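Local coordinates for mandelate racemase/muconate lactonizing enzyme-like protein (Roseovarius sp. TM1035, PDB 3RCY) that probably catalyses a magnesium-dependent proton abstraction from a carboxylate substrate, as other members of the enolase superfamily do, though its own substrate is unknown, at residues 12-17 with 22-27; 132-137 with 141-146; 188-193 with 227-232; 342-345 with 351-354. All coordinates share one frame; numbering follows the deposited sequence.

Contact 1 (12-17 with 22-27); sequences TAPPAP and RYWILV
Thr12 and Trp24 form the last bridged pair of a β-hairpin in the N-terminal capping domain, whose three-stranded antiparallel sheet is a hallmark of the enolase superfamily; in relatives the loop joining these two strands reaches over the active site. The pair is of the hydrogen-bonded kind. Thr12 N donates to Trp24 O at 3.0 Å, and Trp24 N answers with a bond of 2.8 Å to Thr12 O, each nearly straight and in the carbonyl plane. Both side chains stand on the same face of the sheet. There the methyl CG2 of Thr12 also meets Leu26 CD1 at 3.9 Å, while its OG1 turns to the carbonyls of Ala375 and Asn378. Trp24 has CG anti to its carbonyl carbon (chi1 -57°), which carries the indole beneath Pro14: Pro14 CG sits 3.7 Å from the centroid of the Trp24 six-membered ring, 22° off the normal, a CH-pi contact. Rings of Phe342 and His343 also meet this indole, and its NE1 bonds Gly20 O. With an alanine here, Pro14 would probably lose the flat surface it rests on and Gly20 O its donor. Beside that carbon, Pro14 CD lies 3.5 Å from Arg22 O.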
loop_
_atom_site.group_PDB
_atom_site.type_symbol
_atom_site.label_atom_id
_atom_site.label_comp_id
_atom_site.label_asym_id
_atom_site.label_seq_id
_atom_site.Cartn_x
_atom_site.Cartn_y
_atom_site.Cartn_z
ATOM N N THR A 12 -38.083 15.008 27.985
ATOM C CA THR A 12 -39.256 15.663 27.432
ATOM C C THR A 12 -39.647 15.086 26.077
ATOM O O THR A 12 -38.784 14.791 25.236
ATOM C CB THR A 12 -39.091 17.222 27.407
ATOM O OG1 THR A 12 -40.314 17.830 26.990
ATOM C CG2 THR A 12 -37.945 17.673 26.498
ATOM N N ALA A 13 -40.954 14.928 25.881
ATOM C CA ALA A 13 -41.515 14.341 24.661
ATOM C C ALA A 13 -42.102 15.405 23.727
ATOM O O ALA A 13 -43.053 16.099 24.092
ATOM C CB ALA A 13 -42.583 13.311 25.017
ATOM N N PRO A 14 -41.546 15.534 22.513
ATOM C CA PRO A 14 -42.130 16.452 21.532
ATOM C C PRO A 14 -43.540 15.985 21.172
ATOM O O PRO A 14 -43.750 14.783 20.978
ATOM C CB PRO A 14 -41.217 16.303 20.309
ATOM C CG PRO A 14 -39.947 15.702 20.830
ATOM C CD PRO A 14 -40.354 14.843 21.989
ATOM N N PRO A 15 -44.504 16.925 21.098
ATOM C CA PRO A 15 -45.862 16.620 20.655
ATOM C C PRO A 15 -45.889 16.067 19.232
ATOM O O PRO A 15 -44.959 16.304 18.452
ATOM C CB PRO A 15 -46.560 17.989 20.696
ATOM C CG PRO A 15 -45.799 18.766 21.704
ATOM C CD PRO A 15 -44.375 18.321 21.548
ATOM N N ALA A 16 -46.946 15.321 18.916
ATOM C CA ALA A 16 -47.183 14.806 17.565
ATOM C C ALA A 16 -47.153 15.947 16.536
ATOM O O ALA A 16 -47.580 17.061 16.846
ATOM C CB ALA A 16 -48.524 14.060 17.512
ATOM N N PRO A 17 -46.646 15.687 15.310
ATOM C CA PRO A 17 -46.148 14.419 14.756
ATOM C C PRO A 17 -44.778 13.996 15.293
ATOM O O PRO A 17 -44.309 12.906 14.964
ATOM C CB PRO A 17 -46.060 14.712 13.253
ATOM C CG PRO A 17 -45.761 16.179 13.191
ATOM C CD PRO A 17 -46.502 16.798 14.346
ATOM N N ARG A 22 -38.709 10.501 19.747
ATOM C CA ARG A 22 -39.698 10.234 20.804
ATOM C C ARG A 22 -39.502 11.066 22.074
ATOM O O ARG A 22 -40.476 11.420 22.739
ATOM C CB ARG A 22 -39.733 8.742 21.161
ATOM C CG ARG A 22 -40.461 7.870 20.146
ATOM C CD ARG A 22 -40.653 6.452 20.688
ATOM N NE ARG A 22 -41.397 5.600 19.760
ATOM C CZ ARG A 22 -40.863 4.961 18.720
ATOM N NH1 ARG A 22 -39.562 5.065 18.449
ATOM N NH2 ARG A 22 -41.637 4.217 17.940
ATOM N N TYR A 23 -38.249 11.363 22.416
ATOM C CA TYR A 23 -37.940 12.150 23.612
ATOM C C TYR A 23 -36.558 12.776 23.491
ATOM O O TYR A 23 -35.697 12.272 22.753
ATOM C CB TYR A 23 -38.021 11.292 24.898
ATOM C CG TYR A 23 -37.137 10.067 24.828
ATOM C CD1 TYR A 23 -35.766 10.162 25.085
ATOM C CD2 TYR A 23 -37.663 8.817 24.468
ATOM C CE1 TYR A 23 -34.943 9.061 24.984
ATOM C CE2 TYR A 23 -36.840 7.697 24.376
ATOM C CZ TYR A 23 -35.478 7.828 24.631
ATOM O OH TYR A 23 -34.634 6.737 24.534
ATOM N N TRP A 24 -36.356 13.866 24.227
ATOM C CA TRP A 24 -35.060 14.532 24.312
ATOM C C TRP A 24 -34.590 14.513 25.757
ATOM O O TRP A 24 -35.387 14.690 26.677
ATOM C CB TRP A 24 -35.151 15.979 23.814
ATOM C CG TRP A 24 -35.661 16.111 22.406
ATOM C CD1 TRP A 24 -35.496 15.219 21.381
ATOM C CD2 TRP A 24 -36.403 17.208 21.865
ATOM N NE1 TRP A 24 -36.100 15.692 20.239
ATOM C CE2 TRP A 24 -36.663 16.910 20.507
ATOM C CE3 TRP A 24 -36.872 18.416 22.395
ATOM C CZ2 TRP A 24 -37.375 17.775 19.671
ATOM C CZ3 TRP A 24 -37.576 19.282 21.559
ATOM C CH2 TRP A 24 -37.825 18.953 20.216
ATOM N N ILE A 25 -33.296 14.285 25.950
ATOM C CA ILE A 25 -32.727 14.201 27.292
ATOM C C ILE A 25 -31.973 15.488 27.578
ATOM O O ILE A 25 -30.864 15.694 27.083
ATOM C CB ILE A 25 -31.797 12.969 27.468
ATOM C CG1 ILE A 25 -32.565 11.669 27.176
ATOM C CG2 ILE A 25 -31.219 12.938 28.891
ATOM C CD1 ILE A 25 -31.662 10.443 26.950
ATOM N N LEU A 26 -32.594 16.352 28.372
ATOM C CA LEU A 26 -31.994 17.630 28.738
ATOM C C LEU A 26 -31.305 17.515 30.090
ATOM O O LEU A 26 -31.805 16.837 30.995
ATOM C CB LEU A 26 -33.062 18.732 28.787
ATOM C CG LEU A 26 -34.004 18.853 27.576
ATOM C CD1 LEU A 26 -35.022 19.955 27.825
ATOM C CD2 LEU A 26 -33.232 19.107 26.274
ATOM N N VAL A 27 -30.152 18.165 30.218
ATOM C CA VAL A 27 -29.466 18.260 31.508
ATOM C C VAL A 27 -29.283 19.725 31.893
ATOM O O VAL A 27 -28.965 20.567 31.053
ATOM C CB VAL A 27 -28.106 17.492 31.528
ATOM C CG1 VAL A 27 -28.337 16.002 31.333
ATOM C CG2 VAL A 27 -27.123 18.037 30.459
#

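Contact 2 (132-137 with 141-146); sequences LYPLPH and TPFWTS
Phe143 drives its ring into the bend of 132-137, and its atoms can be followed outward one by one. With CG anti to the backbone N (chi1 175°), the side chain reaches across to Pro134. At the base, CB lies 4.1 Å from Pro134 CG. Next along, Phe143 CG and CD2 have the same proline carbon above them, CD2 at 3.6 Å, while CD1 and CE1 lie near Pro134 CA. Farther out, Phe143 CE2 is 3.3 Å from Leu132 O, which comes in at the ring edge, near its plane. The tip, CZ, ends 3.5 Å from Tyr133 C. The proline thus covers one face of the phenyl: its CG makes a CH-pi contact 4.0 Å from the Phe143 centroid, 27° off the normal, and Pro134 N lies over the same ring toward the rim. Trp144 widens the contact, with CH2 3.9 Å from Pro134 CD and the face of its indole turned to Phe143 CD2. Tyr133, stacked on Trp19, has its side chain about 10 Å from the bound magnesium. This is the loop leaving the C-terminal end of barrel strand 126-131, where Phe143 also packs on Met149 and Ser153 of helix 147-159; it opens the first β-alpha-β crossover of the modified (β/α) barrel, as in other enolase-superfamily members.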
loop_
_atom_site.group_PDB
_atom_site.type_symbol
_atom_site.label_atom_id
_atom_site.label_comp_id
_atom_site.label_asym_id
_atom_site.label_seq_id
_atom_site.Cartn_x
_atom_site.Cartn_y
_atom_site.Cartn_z
ATOM N N LEU A 132 -37.044 16.899 4.293
ATOM C CA LEU A 132 -38.361 17.146 3.719
ATOM C C LEU A 132 -39.435 16.498 4.594
ATOM O O LEU A 132 -39.495 15.273 4.718
ATOM C CB LEU A 132 -38.443 16.608 2.291
ATOM C CG LEU A 132 -37.445 17.239 1.317
ATOM C CD1 LEU A 132 -37.513 16.577 -0.051
ATOM C CD2 LEU A 132 -37.707 18.740 1.224
ATOM N N TYR A 133 -40.265 17.334 5.217
ATOM C CA TYR A 133 -41.352 16.852 6.082
ATOM C C TYR A 133 -42.688 17.023 5.364
ATOM O O TYR A 133 -42.801 17.881 4.476
ATOM C CB TYR A 133 -41.368 17.624 7.406
ATOM C CG TYR A 133 -40.148 17.387 8.272
ATOM C CD1 TYR A 133 -40.002 16.196 8.984
ATOM C CD2 TYR A 133 -39.137 18.351 8.374
ATOM C CE1 TYR A 133 -38.884 15.962 9.783
ATOM C CE2 TYR A 133 -38.010 18.132 9.176
ATOM C CZ TYR A 133 -37.895 16.929 9.874
ATOM O OH TYR A 133 -36.803 16.683 10.668
ATOM N N PRO A 134 -43.704 16.213 5.740
ATOM C CA PRO A 134 -45.023 16.360 5.124
ATOM C C PRO A 134 -45.561 17.773 5.310
ATOM O O PRO A 134 -45.421 18.361 6.389
ATOM C CB PRO A 134 -45.900 15.361 5.896
ATOM C CG PRO A 134 -44.959 14.401 6.517
ATOM C CD PRO A 134 -43.686 15.150 6.765
ATOM N N LEU A 135 -46.132 18.319 4.245
ATOM C CA LEU A 135 -46.915 19.545 4.313
ATOM C C LEU A 135 -48.290 19.222 4.914
ATOM O O LEU A 135 -48.644 18.048 5.029
ATOM C CB LEU A 135 -47.032 20.167 2.912
ATOM C CG LEU A 135 -45.717 20.708 2.321
ATOM C CD1 LEU A 135 -45.935 21.266 0.916
ATOM C CD2 LEU A 135 -45.083 21.769 3.231
ATOM N N PRO A 136 -49.068 20.248 5.312
ATOM C CA PRO A 136 -50.342 19.979 6.021
ATOM C C PRO A 136 -51.380 19.132 5.270
ATOM O O PRO A 136 -52.202 18.474 5.907
ATOM C CB PRO A 136 -50.891 21.381 6.291
ATOM C CG PRO A 136 -49.671 22.239 6.364
ATOM C CD PRO A 136 -48.751 21.688 5.307
ATOM N N HIS A 137 -51.342 19.133 3.940
ATOM C CA HIS A 137 -52.285 18.329 3.145
ATOM C C HIS A 137 -51.758 16.925 2.811
ATOM O O HIS A 137 -52.479 16.112 2.228
ATOM C CB HIS A 137 -52.654 19.065 1.858
ATOM C CG HIS A 137 -51.519 19.179 0.885
ATOM N ND1 HIS A 137 -50.352 19.850 1.182
ATOM C CD2 HIS A 137 -51.370 18.699 -0.373
ATOM C CE1 HIS A 137 -49.535 19.783 0.145
ATOM N NE2 HIS A 137 -50.130 19.092 -0.811
ATOM N N THR A 141 -48.052 8.870 6.474
ATOM C CA THR A 141 -47.475 7.577 6.090
ATOM C C THR A 141 -47.178 7.466 4.583
ATOM O O THR A 141 -46.046 7.146 4.219
ATOM C CB THR A 141 -48.306 6.376 6.639
ATOM O OG1 THR A 141 -48.331 6.442 8.071
ATOM C CG2 THR A 141 -47.696 5.036 6.219
ATOM N N PRO A 142 -48.163 7.771 3.705
ATOM C CA PRO A 142 -47.867 7.781 2.260
ATOM C C PRO A 142 -46.758 8.764 1.848
ATOM O O PRO A 142 -46.038 8.506 0.875
ATOM C CB PRO A 142 -49.200 8.202 1.629
ATOM C CG PRO A 142 -50.226 7.788 2.617
ATOM C CD PRO A 142 -49.595 8.026 3.959
ATOM N N PHE A 143 -46.609 9.866 2.584
ATOM C CA PHE A 143 -45.597 10.882 2.259
ATOM C C PHE A 143 -44.183 10.315 2.081
ATOM O O PHE A 143 -43.458 10.724 1.170
ATOM C CB PHE A 143 -45.567 11.990 3.313
ATOM C CG PHE A 143 -44.462 12.990 3.101
ATOM C CD1 PHE A 143 -44.640 14.060 2.232
ATOM C CD2 PHE A 143 -43.238 12.851 3.755
ATOM C CE1 PHE A 143 -43.627 14.983 2.025
ATOM C CE2 PHE A 143 -42.219 13.768 3.556
ATOM C CZ PHE A 143 -42.413 14.836 2.686
ATOM N N TRP A 144 -43.800 9.375 2.946
ATOM C CA TRP A 144 -42.418 8.872 2.979
ATOM C C TRP A 144 -41.972 8.136 1.720
ATOM O O TRP A 144 -40.781 8.046 1.449
ATOM C CB TRP A 144 -42.162 8.027 4.239
ATOM C CG TRP A 144 -42.482 8.785 5.491
ATOM C CD1 TRP A 144 -43.467 8.493 6.397
ATOM C CD2 TRP A 144 -41.847 9.988 5.961
ATOM N NE1 TRP A 144 -43.474 9.431 7.403
ATOM C CE2 TRP A 144 -42.492 10.357 7.163
ATOM C CE3 TRP A 144 -40.793 10.785 5.485
ATOM C CZ2 TRP A 144 -42.124 11.493 7.895
ATOM C CZ3 TRP A 144 -40.419 11.910 6.220
ATOM C CH2 TRP A 144 -41.090 12.253 7.411
ATOM N N THR A 145 -42.925 7.623 0.951
ATOM C CA THR A 145 -42.610 6.970 -0.319
ATOM C C THR A 145 -43.231 7.663 -1.541
ATOM O O THR A 145 -43.263 7.093 -2.630
ATOM C CB THR A 145 -43.020 5.483 -0.304
ATOM O OG1 THR A 145 -44.391 5.378 0.084
ATOM C CG2 THR A 145 -42.149 4.690 0.676
ATOM N N SER A 146 -43.712 8.891 -1.356
ATOM C CA SER A 146 -44.250 9.681 -2.457
ATOM C C SER A 146 -43.255 10.733 -2.967
ATOM O O SER A 146 -43.026 11.743 -2.299
ATOM C CB SER A 146 -45.545 10.376 -2.031
ATOM O OG SER A 146 -46.023 11.201 -3.079
#

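Contact 3 (188-193 with 227-232); sequences LSVEFC and EPYSPL
Tyr229 holds CG anti to its own carbonyl carbon (chi1 -55°), which aims the phenol at helix 183-200, and Val190 sets CG1 anti to its backbone N (chi1 168°), where that methyl meets the outer end of the ring. The two side chains cross at about a right angle: Val190 CG1 is 3.7 Å from Tyr229 OH and 4.0 Å from Tyr229 CE2. One helical turn on, Cys193 serves the inner end, its CB lying 3.6 Å from Tyr229 CG and 3.7 Å from both Tyr229 CB and CD2. It is the methylene of the cysteine that touches, since the sulfur is turned back along the helix, 3.5 Å from Ser189 O. Backbone joins in as well, for Cys193 C and Val190 O lie over a face of the Tyr229 ring. The tyrosine therefore spans one turn of the helix, with apolar contacts at both ends. Its backbone carbonyl is tied to the same helix, where Arg197 NH1 bonds Tyr229 O. Next door, Ser230 OG bonds Arg221 NH2 of a second subunit, and Glu227 OE2 makes a salt bridge to Arg254 of a third. In the barrel, the 227-232 turn links helix 216-226 to strand 233-235; Cys193 packs on Ile226 of that helix and on Phe208 of strand 205-208, and Leu232 bonds Leu206 of this strand through the backbone.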
loop_
_atom_site.group_PDB
_atom_site.type_symbol
_atom_site.label_atom_id
_atom_site.label_comp_id
_atom_site.label_asym_id
_atom_site.label_seq_id
_atom_site.Cartn_x
_atom_site.Cartn_y
_atom_site.Cartn_z
ATOM N N LEU A 188 -37.321 4.058 -6.835
ATOM C CA LEU A 188 -37.949 5.126 -6.050
ATOM C C LEU A 188 -36.937 6.230 -5.725
ATOM O O LEU A 188 -37.267 7.413 -5.779
ATOM C CB LEU A 188 -38.589 4.605 -4.760
ATOM C CG LEU A 188 -39.493 5.620 -4.031
ATOM C CD1 LEU A 188 -40.711 6.011 -4.882
ATOM C CD2 LEU A 188 -39.942 5.098 -2.666
ATOM N N SER A 189 -35.709 5.827 -5.396
ATOM C CA SER A 189 -34.643 6.777 -5.099
ATOM C C SER A 189 -34.340 7.665 -6.305
ATOM O O SER A 189 -34.117 8.861 -6.148
ATOM C CB SER A 189 -33.371 6.055 -4.644
ATOM O OG SER A 189 -33.585 5.406 -3.405
ATOM N N VAL A 190 -34.327 7.063 -7.495
ATOM C CA VAL A 190 -34.139 7.795 -8.747
ATOM C C VAL A 190 -35.324 8.751 -8.988
ATOM O O VAL A 190 -35.129 9.918 -9.334
ATOM C CB VAL A 190 -33.938 6.816 -9.947
ATOM C CG1 VAL A 190 -34.033 7.540 -11.282
ATOM C CG2 VAL A 190 -32.588 6.075 -9.828
ATOM N N GLU A 191 -36.543 8.253 -8.796
ATOM C CA GLU A 191 -37.738 9.087 -8.942
ATOM C C GLU A 191 -37.722 10.309 -8.007
ATOM O O GLU A 191 -38.041 11.424 -8.433
ATOM C CB GLU A 191 -39.015 8.263 -8.728
ATOM C CG GLU A 191 -40.283 9.021 -9.129
ATOM C CD GLU A 191 -41.572 8.368 -8.653
ATOM O OE1 GLU A 191 -41.516 7.285 -8.026
ATOM O OE2 GLU A 191 -42.651 8.951 -8.910
ATOM N N PHE A 192 -37.365 10.095 -6.740
ATOM C CA PHE A 192 -37.210 11.191 -5.773
ATOM C C PHE A 192 -36.192 12.237 -6.253
ATOM O O PHE A 192 -36.499 13.427 -6.293
ATOM C CB PHE A 192 -36.776 10.659 -4.399
ATOM C CG PHE A 192 -37.915 10.422 -3.426
ATOM C CD1 PHE A 192 -38.875 9.429 -3.663
ATOM C CD2 PHE A 192 -37.990 11.157 -2.242
ATOM C CE1 PHE A 192 -39.906 9.196 -2.749
ATOM C CE2 PHE A 192 -39.027 10.934 -1.320
ATOM C CZ PHE A 192 -39.988 9.950 -1.576
ATOM N N CYS A 193 -34.985 11.791 -6.604
ATOM C CA CYS A 193 -33.943 12.709 -7.056
ATOM C C CYS A 193 -34.379 13.482 -8.294
ATOM O O CYS A 193 -34.197 14.694 -8.357
ATOM C CB CYS A 193 -32.625 11.973 -7.328
ATOM S SG CYS A 193 -31.777 11.403 -5.840
ATOM N N GLU A 227 -26.349 9.138 -9.085
ATOM C CA GLU A 227 -25.285 10.035 -9.590
ATOM C C GLU A 227 -25.731 11.132 -10.580
ATOM O O GLU A 227 -25.284 12.269 -10.448
ATOM C CB GLU A 227 -24.122 9.236 -10.193
ATOM C CG GLU A 227 -23.164 8.705 -9.140
ATOM C CD GLU A 227 -22.169 7.695 -9.677
ATOM O OE1 GLU A 227 -21.998 7.573 -10.912
ATOM O OE2 GLU A 227 -21.530 7.034 -8.838
ATOM N N PRO A 228 -26.600 10.801 -11.565
ATOM C CA PRO A 228 -26.968 11.825 -12.563
ATOM C C PRO A 228 -27.668 13.076 -12.008
ATOM O O PRO A 228 -27.764 14.077 -12.719
ATOM C CB PRO A 228 -27.915 11.071 -13.512
ATOM C CG PRO A 228 -27.547 9.632 -13.340
ATOM C CD PRO A 228 -27.218 9.500 -11.884
ATOM N N TYR A 229 -28.137 13.028 -10.762
ATOM C CA TYR A 229 -28.891 14.149 -10.192
ATOM C C TYR A 229 -28.013 15.061 -9.353
ATOM O O TYR A 229 -28.501 16.011 -8.723
ATOM C CB TYR A 229 -30.143 13.637 -9.457
ATOM C CG TYR A 229 -30.931 12.798 -10.417
ATOM C CD1 TYR A 229 -31.755 13.396 -11.379
ATOM C CD2 TYR A 229 -30.766 11.414 -10.452
ATOM C CE1 TYR A 229 -32.437 12.621 -12.316
ATOM C CE2 TYR A 229 -31.444 10.639 -11.374
ATOM C CZ TYR A 229 -32.275 11.248 -12.300
ATOM O OH TYR A 229 -32.933 10.467 -13.215
ATOM N N SER A 230 -26.712 14.762 -9.377
ATOM C CA SER A 230 -25.693 15.524 -8.667
ATOM C C SER A 230 -26.034 15.782 -7.180
ATOM O O SER A 230 -25.980 16.926 -6.714
ATOM C CB SER A 230 -25.390 16.839 -9.416
ATOM O OG SER A 230 -24.294 17.504 -8.804
ATOM N N PRO A 231 -26.389 14.722 -6.430
ATOM C CA PRO A 231 -26.610 14.950 -4.994
ATOM C C PRO A 231 -25.334 15.454 -4.310
ATOM O O PRO A 231 -24.231 15.021 -4.655
ATOM C CB PRO A 231 -26.987 13.564 -4.470
ATOM C CG PRO A 231 -26.439 12.603 -5.471
ATOM C CD PRO A 231 -26.500 13.294 -6.791
ATOM N N LEU A 232 -25.485 16.377 -3.369
ATOM C CA LEU A 232 -24.336 16.965 -2.679
ATOM C C LEU A 232 -23.632 15.946 -1.777
ATOM O O LEU A 232 -22.410 15.957 -1.663
ATOM C CB LEU A 232 -24.747 18.223 -1.900
ATOM C CG LEU A 232 -23.642 19.033 -1.197
ATOM C CD1 LEU A 232 -24.041 20.473 -1.070
ATOM C CD2 LEU A 232 -23.321 18.465 0.198
#

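Contact 4 (342-345 with 351-354); sequences FHDA and IRVE
Asp344 sets its carboxylate against the flank of the Arg352 guanidinium, edge to edge and nearly in one plane, the two planes only 20° apart. The grip is side-on and two-pronged: Arg352 NE donates to Asp344 OD1 at 2.8 Å with an N-H...O angle of 172°, and Arg352 NH2 donates to Asp344 OD2 at 2.9 Å. Each oxygen offers its syn lone pair, so this is a bidentate salt bridge that fixes how both groups are turned. CG of Asp344 is anti to the backbone N (chi1 -166°), which swings the acid off the helix toward the arginine. Arg352 answers with a chain extended from CG to NE, and its CG passes 3.4 Å from Asp344 OD1. The same oxygen has a further donor: a water gives one proton to Asp344 OD1 at 2.6 Å and the other to Ile351 O at 2.7 Å, linking the acid to the backbone of 351-354 as well. With an asparagine in its place, the arginine would probably lose its charge partner and one of its two bonds, leaving the guanidinium freer to turn. The contact lies at the surface. It joins helix 341-346, which follows the barrel strand 335-336, to the approach of a small β-hairpin, 353-354 paired antiparallel with 357-358, whose second strand pairs antiparallel with strand 126-131 of the enolase-type barrel.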
loop_
_atom_site.group_PDB
_atom_site.type_symbol
_atom_site.label_atom_id
_atom_site.label_comp_id
_atom_site.label_asym_id
_atom_site.label_seq_id
_atom_site.Cartn_x
_atom_site.Cartn_y
_atom_site.Cartn_z
ATOM N N PHE A 342 -42.685 23.305 18.911
ATOM C CA PHE A 342 -42.121 22.846 20.187
ATOM C C PHE A 342 -40.619 23.135 20.296
ATOM O O PHE A 342 -40.164 23.620 21.337
ATOM C CB PHE A 342 -42.414 21.354 20.421
ATOM C CG PHE A 342 -42.050 20.868 21.805
ATOM C CD1 PHE A 342 -42.803 21.246 22.915
ATOM C CD2 PHE A 342 -40.958 20.028 21.994
ATOM C CE1 PHE A 342 -42.470 20.798 24.199
ATOM C CE2 PHE A 342 -40.613 19.573 23.270
ATOM C CZ PHE A 342 -41.371 19.956 24.375
ATOM N N HIS A 343 -39.859 22.846 19.231
ATOM C CA HIS A 343 -38.443 23.249 19.162
ATOM C C HIS A 343 -38.280 24.731 19.493
ATOM O O HIS A 343 -37.457 25.102 20.336
ATOM C CB HIS A 343 -37.858 23.020 17.759
ATOM C CG HIS A 343 -37.321 21.641 17.525
ATOM N ND1 HIS A 343 -38.082 20.631 16.976
ATOM C CD2 HIS A 343 -36.083 21.121 17.712
ATOM C CE1 HIS A 343 -37.342 19.542 16.852
ATOM N NE2 HIS A 343 -36.127 19.811 17.294
ATOM N N ASP A 344 -39.055 25.574 18.810
ATOM C CA ASP A 344 -38.942 27.026 18.977
ATOM C C ASP A 344 -39.326 27.475 20.386
ATOM O O ASP A 344 -38.605 28.257 21.012
ATOM C CB ASP A 344 -39.780 27.766 17.926
ATOM C CG ASP A 344 -39.425 29.240 17.835
ATOM O OD1 ASP A 344 -38.353 29.579 17.288
ATOM O OD2 ASP A 344 -40.225 30.066 18.310
ATOM N N ALA A 345 -40.442 26.951 20.893
ATOM C CA ALA A 345 -40.943 27.328 22.215
ATOM C C ALA A 345 -40.019 26.892 23.356
ATOM O O ALA A 345 -39.887 27.601 24.361
ATOM C CB ALA A 345 -42.365 26.784 22.429
ATOM N N ILE A 351 -32.842 31.238 19.055
ATOM C CA ILE A 351 -32.056 31.051 17.835
ATOM C C ILE A 351 -32.995 30.486 16.772
ATOM O O ILE A 351 -33.734 29.552 17.049
ATOM C CB ILE A 351 -30.875 30.062 18.049
ATOM C CG1 ILE A 351 -30.006 30.483 19.245
ATOM C CG2 ILE A 351 -30.015 29.954 16.789
ATOM C CD1 ILE A 351 -29.019 29.405 19.693
ATOM N N ARG A 352 -32.959 31.051 15.561
ATOM C CA ARG A 352 -33.872 30.638 14.489
ATOM C C ARG A 352 -33.194 30.579 13.127
ATOM O O ARG A 352 -32.232 31.315 12.868
ATOM C CB ARG A 352 -35.076 31.589 14.406
ATOM C CG ARG A 352 -36.099 31.402 15.512
ATOM C CD ARG A 352 -37.078 32.544 15.559
ATOM N NE ARG A 352 -38.083 32.317 16.587
ATOM C CZ ARG A 352 -38.838 33.265 17.129
ATOM N NH1 ARG A 352 -38.705 34.534 16.761
ATOM N NH2 ARG A 352 -39.722 32.935 18.059
ATOM N N VAL A 353 -33.699 29.699 12.262
ATOM C CA VAL A 353 -33.335 29.724 10.847
ATOM C C VAL A 353 -34.127 30.853 10.189
ATOM O O VAL A 353 -35.351 30.890 10.280
ATOM C CB VAL A 353 -33.638 28.375 10.131
ATOM C CG1 VAL A 353 -33.311 28.463 8.635
ATOM C CG2 VAL A 353 -32.864 27.234 10.772
ATOM N N GLU A 354 -33.430 31.778 9.543
ATOM C CA GLU A 354 -34.090 32.868 8.831
ATOM C C GLU A 354 -33.583 32.932 7.389
ATOM O O GLU A 354 -32.387 33.102 7.149
ATOM C CB GLU A 354 -33.899 34.194 9.590
ATOM C CG GLU A 354 -34.565 34.170 10.970
ATOM C CD GLU A 354 -34.354 35.430 11.796
ATOM O OE1 GLU A 354 -33.361 36.163 11.564
ATOM O OE2 GLU A 354 -35.192 35.667 12.699
HETATM O O HOH W 1 -36.071 28.552 17.865
#

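Contacts 1 and 4 touch directly and join the two domains: Trp24 CZ2 lies 3.3 Å from His343 CE1, and the centres of the two contacts are 15 Å apart. Contacts 2 and 3 also meet, Thr145 O being 3.6 Å from Leu188 CD1, so the first loop of the barrel leans on helix 183-200. Between contacts 1 and 2 the nearest atoms are about 7 Å apart, yet Trp19, from the loop after 12-17, stacks on Tyr133. Of these two, contact 2 is the one near the probable active site, its Tyr133 side chain about 10 Å from the magnesium bound by Glu235 and Glu261. Contact 3, some 32 Å from contact 1 between centres, leads into the strand bearing Glu235 and lies where subunits meet.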